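Local coordinates for uncharacterized protein (Bacteroides vulgatus, PDB 4FMR) that is of unknown function but probably binds DNA through an HU/IHF-like domain that is followed by a domain of immunoglobulin-like fold, at residues B[48-51]-B[52-55]; B[58-61]-B[62-65]; B[73-77]-B[78-82]. All coordinates share one frame; numbering follows the deposited sequence. Where two conformers were deposited one is given.

Three local contacts follow one another along the HU/IHF-like part of the chain. Interaction 1 starts helix 51-70 at the surface and mixes charged side chains with one apolar pair at the helix cap. Interaction 2 is a buried pair of turns of the same helix, its centre about 15 Å from that of interaction 1, where a carboxylate is held inside by a lysine and by the second subunit. Interaction 3 is also buried, but it is a beta hairpin bound by backbone bonds and a threonine hydroxyl. Helix and hairpin touch directly, Val65 CG1 lying 4.0 Å from Val75 CG1. All three contacts also meet the second subunit.

Interaction 1: B[48-51]-B[52-55]; sequences GVRR and ETMA
With CG trans to the backbone N (chi1 179°) and the chain extended as far as NE, Arg50 reaches out across Glu52 at a slant, and the glutamate chain bends at CG (chi2 73°) and folds its carboxylate back to meet it. The two flat groups stack, their planes 28° apart, and Glu52 OE1 sits over one face of the guanidinium, offset toward its rim. The salt bridge is long, Arg50 NE to Glu52 OE1 3.7 Å, and no N-H points at the oxygen, so only charge attraction joins them. The same oxygen also rests against the aliphatic part of the arginine, 3.4 Å from Arg50 CG. Thr53 crosses this chain at about a right angle, its OG1 3.8 Å from Arg50 CD.

Arg50 is the N-cap of helix 51-70, and its carbonyl opens the helical bonding: Met54 N gives a good hydrogen bond to Arg50 O (3.1 Å), while Thr53 N adds a weak one. Ala55 N then bonds to Arg51 O. Val49, just before the cap, packs on Met54, four residues after Arg50, which is the pairing known as the hydrophobic staple. The Met54 chain, a selenomethionine in the model, crosses the valine at about a right angle; its CG lies 3.8 Å from Val49 CG2 and its SE 3.9 Å from Val49 CB. The acidic Glu52 in the first turn probably also gains from the positive end of the helix dipole.

Arg51 heads away to helix 35-45, where its NE forms a salt bridge with Asp40. Met54 leans on Leu39 and Met42 of that helix, and also on Gly57 of the second subunit, while Val49 packs on Leu60 of the second subunit.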
loop_
_atom_site.group_PDB
_atom_site.type_symbol
_atom_site.label_atom_id
_atom_site.label_comp_id
_atom_site.label_asym_id
_atom_site.label_seq_id
_atom_site.Cartn_x
_atom_site.Cartn_y
_atom_site.Cartn_z
ATOM N N GLY B 48 -18.760 9.968 -24.908
ATOM C CA GLY B 48 -19.891 9.048 -24.940
ATOM C C GLY B 48 -20.512 8.780 -23.577
ATOM O O GLY B 48 -21.673 8.364 -23.505
ATOM N N VAL B 49 -19.758 9.020 -22.488
ATOM C CA VAL B 49 -20.229 8.783 -21.116
ATOM C C VAL B 49 -20.875 10.055 -20.531
ATOM O O VAL B 49 -20.460 11.178 -20.838
ATOM C CB VAL B 49 -19.114 8.236 -20.144
ATOM C CG1 VAL B 49 -18.507 6.923 -20.647
ATOM C CG2 VAL B 49 -18.020 9.269 -19.838
ATOM N N ARG B 50 -21.885 9.854 -19.670
ATOM C CA ARG B 50 -22.565 10.907 -18.915
ATOM C C ARG B 50 -21.855 11.007 -17.555
ATOM O O ARG B 50 -21.699 9.994 -16.872
ATOM C CB ARG B 50 -24.078 10.600 -18.789
ATOM C CG ARG B 50 -24.870 11.633 -17.986
ATOM C CD ARG B 50 -26.370 11.369 -17.995
ATOM N NE ARG B 50 -27.084 12.370 -17.199
ATOM C CZ ARG B 50 -27.477 13.560 -17.651
ATOM N NH1 ARG B 50 -27.244 13.912 -18.913
ATOM N NH2 ARG B 50 -28.099 14.408 -16.845
ATOM N N ARG B 51 -21.369 12.207 -17.197
ATOM C CA ARG B 51 -20.594 12.451 -15.975
ATOM C C ARG B 51 -21.347 12.025 -14.688
ATOM O O ARG B 51 -20.727 11.458 -13.792
ATOM C CB ARG B 51 -20.212 13.933 -15.883
ATOM C CG ARG B 51 -19.047 14.145 -14.929
ATOM C CD ARG B 51 -18.824 15.611 -14.674
ATOM N NE ARG B 51 -17.674 15.858 -13.797
ATOM C CZ ARG B 51 -17.708 15.803 -12.469
ATOM N NH1 ARG B 51 -18.815 15.436 -11.843
ATOM N NH2 ARG B 51 -16.625 16.090 -11.759
ATOM N N GLU B 52 -22.663 12.295 -14.607
ATOM C CA GLU B 52 -23.516 11.950 -13.459
ATOM C C GLU B 52 -23.601 10.426 -13.280
ATOM O O GLU B 52 -23.637 9.954 -12.142
ATOM C CB GLU B 52 -24.938 12.536 -13.618
ATOM C CG GLU B 52 -25.022 14.060 -13.613
ATOM C CD GLU B 52 -24.538 14.847 -14.827
ATOM O OE1 GLU B 52 -24.235 14.239 -15.882
ATOM O OE2 GLU B 52 -24.463 16.093 -14.709
ATOM N N THR B 53 -23.633 9.666 -14.403
ATOM C CA THR B 53 -23.688 8.203 -14.399
ATOM C C THR B 53 -22.344 7.652 -13.915
ATOM O O THR B 53 -22.313 6.674 -13.155
ATOM C CB THR B 53 -24.075 7.666 -15.801
ATOM O OG1 THR B 53 -25.331 8.241 -16.146
ATOM C CG2 THR B 53 -24.220 6.136 -15.834
HETATM N N MSE B 54 -21.239 8.294 -14.346
HETATM C CA MSE B 54 -19.890 7.909 -13.957
HETATM C C MSE B 54 -19.670 8.164 -12.477
HETATM O O MSE B 54 -19.078 7.324 -11.818
HETATM C CB MSE B 54 -18.862 8.671 -14.801
HETATM C CG MSE B 54 -18.919 8.346 -16.303
HETATM SE SE MSE B 54 -18.462 6.485 -16.700
HETATM C CE MSE B 54 -20.233 5.606 -16.507
ATOM N N ALA B 55 -20.143 9.326 -11.960
ATOM C CA ALA B 55 -20.039 9.732 -10.564
ATOM C C ALA B 55 -20.812 8.749 -9.663
ATOM O O ALA B 55 -20.257 8.307 -8.665
ATOM C CB ALA B 55 -20.556 11.156 -10.388
#

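Interaction 2: B[58-61]-B[62-65]; sequences IELM and EEVV
Four successive i to i+4 hydrogen bonds, from Glu62 N to Ile58 O (2.9 Å) through Val65 N to Met61 O (3.0 Å), bind these residues into about two regular turns of alpha helix 51-70. This is probably the long second helix of the HU/IHF-like fold, and it packs against the second subunit. Around the helix, Met61, modelled as selenomethionine in two conformers, packs on Met61 of the second subunit. Glu62 and Ile58 lie side by side and point the same way; Glu62 CG passes 3.1 Å from Ile58 O, and the carboxylate oxygen OE2 comes 3.8 Å from Ile58 CG2. The buried carboxylate is gripped on both oxygens: OE1 forms a salt bridge with Lys35, and OE2 accepts the backbone N-H of Gly78 of the second subunit. Glu59, nearly one turn back, crosses it obliquely with its carboxylate plane turned 58°. Its OE2 also pairs with Lys35, which probably offsets the like charges. A water adds to the link, donating weakly to Glu59 OE1 and, at 2.7 Å, to Glu62 OE1.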
loop_
_atom_site.group_PDB
_atom_site.type_symbol
_atom_site.label_atom_id
_atom_site.label_comp_id
_atom_site.label_asym_id
_atom_site.label_seq_id
_atom_site.Cartn_x
_atom_site.Cartn_y
_atom_site.Cartn_z
ATOM N N ILE B 58 -18.880 5.346 -9.527
ATOM C CA ILE B 58 -17.711 5.427 -8.648
ATOM C C ILE B 58 -18.168 5.290 -7.179
ATOM O O ILE B 58 -17.560 4.489 -6.467
ATOM C CB ILE B 58 -16.836 6.696 -8.858
ATOM C CG1 ILE B 58 -16.145 6.649 -10.240
ATOM C CG2 ILE B 58 -15.782 6.848 -7.708
ATOM C CD1 ILE B 58 -15.216 7.875 -10.579
ATOM N N GLU B 59 -19.252 5.999 -6.752
ATOM C CA GLU B 59 -19.742 5.868 -5.372
ATOM C C GLU B 59 -20.197 4.436 -5.081
ATOM O O GLU B 59 -19.919 3.923 -4.001
ATOM C CB GLU B 59 -20.889 6.861 -5.035
ATOM C CG GLU B 59 -20.438 8.314 -4.942
ATOM C CD GLU B 59 -19.227 8.583 -4.060
ATOM O OE1 GLU B 59 -19.348 8.399 -2.825
ATOM O OE2 GLU B 59 -18.166 8.987 -4.600
ATOM N N LEU B 60 -20.863 3.808 -6.052
ATOM C CA LEU B 60 -21.386 2.452 -6.000
ATOM C C LEU B 60 -20.232 1.450 -5.907
ATOM O O LEU B 60 -20.285 0.528 -5.088
ATOM C CB LEU B 60 -22.245 2.223 -7.266
ATOM C CG LEU B 60 -23.159 0.996 -7.349
ATOM C CD1 LEU B 60 -24.068 0.869 -6.106
ATOM C CD2 LEU B 60 -24.047 1.086 -8.596
HETATM N N MSE B 61 -19.192 1.645 -6.737
HETATM C CA MSE B 61 -18.023 0.769 -6.751
HETATM C C MSE B 61 -17.284 0.861 -5.387
HETATM O O MSE B 61 -16.884 -0.167 -4.852
HETATM C CB MSE B 61 -17.118 1.130 -7.945
HETATM C CG MSE B 61 -15.845 0.309 -8.056
HETATM SE SE MSE B 61 -14.420 1.117 -7.011
HETATM C CE MSE B 61 -14.201 2.808 -8.004
ATOM N N GLU B 62 -17.145 2.084 -4.816
ATOM C CA GLU B 62 -16.476 2.311 -3.520
ATOM C C GLU B 62 -17.223 1.630 -2.367
ATOM O O GLU B 62 -16.568 1.054 -1.484
ATOM C CB GLU B 62 -16.321 3.807 -3.241
ATOM C CG GLU B 62 -15.354 4.427 -4.239
ATOM C CD GLU B 62 -14.762 5.781 -3.911
ATOM O OE1 GLU B 62 -15.262 6.446 -2.973
ATOM O OE2 GLU B 62 -13.766 6.156 -4.576
ATOM N N GLU B 63 -18.587 1.699 -2.389
ATOM C CA GLU B 63 -19.461 1.075 -1.396
ATOM C C GLU B 63 -19.283 -0.450 -1.396
ATOM O O GLU B 63 -19.152 -1.050 -0.350
ATOM C CB GLU B 63 -20.938 1.439 -1.668
ATOM C CG GLU B 63 -21.317 2.865 -1.291
ATOM C CD GLU B 63 -22.636 3.375 -1.845
ATOM O OE1 GLU B 63 -23.568 2.556 -2.024
ATOM O OE2 GLU B 63 -22.751 4.601 -2.072
ATOM N N VAL B 64 -19.274 -1.064 -2.571
ATOM C CA VAL B 64 -19.115 -2.517 -2.748
ATOM C C VAL B 64 -17.737 -2.963 -2.256
ATOM O O VAL B 64 -17.642 -3.963 -1.544
ATOM C CB VAL B 64 -19.342 -2.906 -4.237
ATOM C CG1 VAL B 64 -18.841 -4.325 -4.553
ATOM C CG2 VAL B 64 -20.804 -2.724 -4.622
ATOM N N VAL B 65 -16.686 -2.245 -2.667
ATOM C CA VAL B 65 -15.306 -2.552 -2.307
ATOM C C VAL B 65 -15.135 -2.405 -0.767
ATOM O O VAL B 65 -14.570 -3.318 -0.151
ATOM C CB VAL B 65 -14.279 -1.687 -3.109
ATOM C CG1 VAL B 65 -12.876 -1.784 -2.501
ATOM C CG2 VAL B 65 -14.244 -2.105 -4.585
HETATM O O HOH W 1 -17.292 6.419 -1.152
#

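Interaction 3: B[73-77]-B[78-82]; sequences ESVNT and GLFRG
Thr77, Phe80 and Val75 carry this contact, in which strand 74-76 doubles back on strand 80-82 at an angle of 172° between their directions. Thr77 holds the turn with its hydroxyl. With chi1 at 71°, OG1 is tucked over its own backbone and faces the residues that follow; it accepts the amide of Leu79 at 3.3 Å from Leu79 N, which makes an ST turn, and the amide of Phe80 adds a weak bond to the same oxygen. Below OG1 lies the Phe80 ring: the oxygen stands over one face, toward the rim, with CE2 of Phe80 3.6 Å from Thr77 OG1. The methyl CG2 of Thr77 touches the ring at CZ. A valine in place of Thr77 would probably leave the amides of Leu79 and Phe80 without their shared side-chain acceptor, and the turn less firmly fixed.

The backbone completes the closure. Thr77 N bonds to Phe80 O at 2.9 Å, and Val75 and Gly82 form a hydrogen-bonded antiparallel pair, with Val75 N to Gly82 O at 2.8 Å and Gly82 N to Val75 O at 2.7 Å. Asn76 and Arg81 make the neighbouring non-hydrogen-bonded pair. Val75 O also receives the CA-H of Arg81, at 3.2 Å from Arg81 CA.

The side chain of Val75 packs on Val65, Ala68 and Leu69 of helix 51-70, and its CG1 lies 4.5 Å from Phe80 CE1. On the face bearing Asn76, Arg81 reaches Glu210 of the second subunit in a salt bridge. Ser74 and Val75 pair with a strand of that subunit, extending the sheet across the interface. A tight antiparallel hairpin directly after a long helix is consistent with the HU/IHF-like DNA-binding fold.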
loop_
_atom_site.group_PDB
_atom_site.type_symbol
_atom_site.label_atom_id
_atom_site.label_comp_id
_atom_site.label_asym_id
_atom_site.label_seq_id
_atom_site.Cartn_x
_atom_site.Cartn_y
_atom_site.Cartn_z
ATOM N N GLU B 73 -12.966 -10.061 2.791
ATOM C CA GLU B 73 -12.617 -10.534 1.473
ATOM C C GLU B 73 -11.400 -9.756 0.951
ATOM O O GLU B 73 -11.186 -8.593 1.310
ATOM C CB GLU B 73 -13.807 -10.386 0.519
ATOM C CG GLU B 73 -15.077 -11.123 0.938
ATOM C CD GLU B 73 -16.312 -10.807 0.102
ATOM O OE1 GLU B 73 -16.342 -9.719 -0.509
ATOM O OE2 GLU B 73 -17.250 -11.635 0.059
ATOM N N SER B 74 -10.579 -10.411 0.149
ATOM C CA SER B 74 -9.512 -9.711 -0.542
ATOM C C SER B 74 -10.151 -9.146 -1.814
ATOM O O SER B 74 -11.020 -9.797 -2.417
ATOM C CB SER B 74 -8.305 -10.608 -0.809
ATOM O OG SER B 74 -8.713 -11.787 -1.464
ATOM N N VAL B 75 -9.824 -7.905 -2.158
ATOM C CA VAL B 75 -10.456 -7.279 -3.309
ATOM C C VAL B 75 -9.401 -6.899 -4.322
ATOM O O VAL B 75 -8.444 -6.203 -3.979
ATOM C CB VAL B 75 -11.277 -6.018 -2.863
ATOM C CG1 VAL B 75 -11.895 -5.280 -4.081
ATOM C CG2 VAL B 75 -12.351 -6.378 -1.837
ATOM N N ASN B 76 -9.601 -7.286 -5.575
ATOM C CA ASN B 76 -8.680 -6.955 -6.655
ATOM C C ASN B 76 -9.400 -6.226 -7.780
ATOM O O ASN B 76 -10.401 -6.730 -8.272
ATOM C CB ASN B 76 -8.012 -8.246 -7.204
ATOM C CG ASN B 76 -7.167 -8.047 -8.448
ATOM O OD1 ASN B 76 -6.349 -7.117 -8.545
ATOM N ND2 ASN B 76 -7.332 -8.930 -9.427
ATOM N N THR B 77 -8.885 -5.069 -8.204
ATOM C CA THR B 77 -9.357 -4.315 -9.380
ATOM C C THR B 77 -8.106 -4.230 -10.267
ATOM O O THR B 77 -7.064 -4.768 -9.891
ATOM C CB THR B 77 -9.983 -2.957 -8.980
ATOM O OG1 THR B 77 -8.951 -2.071 -8.538
ATOM C CG2 THR B 77 -11.077 -3.080 -7.909
ATOM N N GLY B 78 -8.146 -3.506 -11.369
ATOM C CA GLY B 78 -6.938 -3.328 -12.167
ATOM C C GLY B 78 -5.957 -2.372 -11.503
ATOM O O GLY B 78 -4.757 -2.438 -11.768
ATOM N N LEU B 79 -6.451 -1.492 -10.609
ATOM C CA LEU B 79 -5.603 -0.513 -9.944
ATOM C C LEU B 79 -4.961 -1.030 -8.676
ATOM O O LEU B 79 -3.892 -0.546 -8.324
ATOM C CB LEU B 79 -6.405 0.760 -9.587
ATOM C CG LEU B 79 -6.839 1.658 -10.746
ATOM C CD1 LEU B 79 -7.554 2.860 -10.223
ATOM C CD2 LEU B 79 -5.641 2.096 -11.612
ATOM N N PHE B 80 -5.608 -1.929 -7.945
ATOM C CA PHE B 80 -5.063 -2.388 -6.665
ATOM C C PHE B 80 -5.621 -3.722 -6.212
ATOM O O PHE B 80 -6.701 -4.122 -6.619
ATOM C CB PHE B 80 -5.372 -1.354 -5.538
ATOM C CG PHE B 80 -6.847 -1.147 -5.246
ATOM C CD1 PHE B 80 -7.541 -2.026 -4.412
ATOM C CD2 PHE B 80 -7.556 -0.121 -5.863
ATOM C CE1 PHE B 80 -8.923 -1.914 -4.243
ATOM C CE2 PHE B 80 -8.929 0.036 -5.637
ATOM C CZ PHE B 80 -9.605 -0.872 -4.841
ATOM N N ARG B 81 -4.925 -4.323 -5.252
ATOM C CA ARG B 81 -5.388 -5.435 -4.455
ATOM C C ARG B 81 -5.408 -4.947 -2.996
ATOM O O ARG B 81 -4.446 -4.329 -2.522
ATOM C CB ARG B 81 -4.564 -6.705 -4.648
ATOM C CG ARG B 81 -5.069 -7.909 -3.818
ATOM C CD ARG B 81 -4.388 -7.919 -2.473
ATOM N NE ARG B 81 -4.525 -9.220 -1.819
ATOM C CZ ARG B 81 -3.850 -9.573 -0.740
ATOM N NH1 ARG B 81 -2.997 -8.727 -0.177
ATOM N NH2 ARG B 81 -3.974 -10.796 -0.245
ATOM N N GLY B 82 -6.518 -5.207 -2.312
ATOM C CA GLY B 82 -6.688 -4.837 -0.916
ATOM C C GLY B 82 -7.117 -6.015 -0.074
ATOM O O GLY B 82 -7.788 -6.940 -0.561
#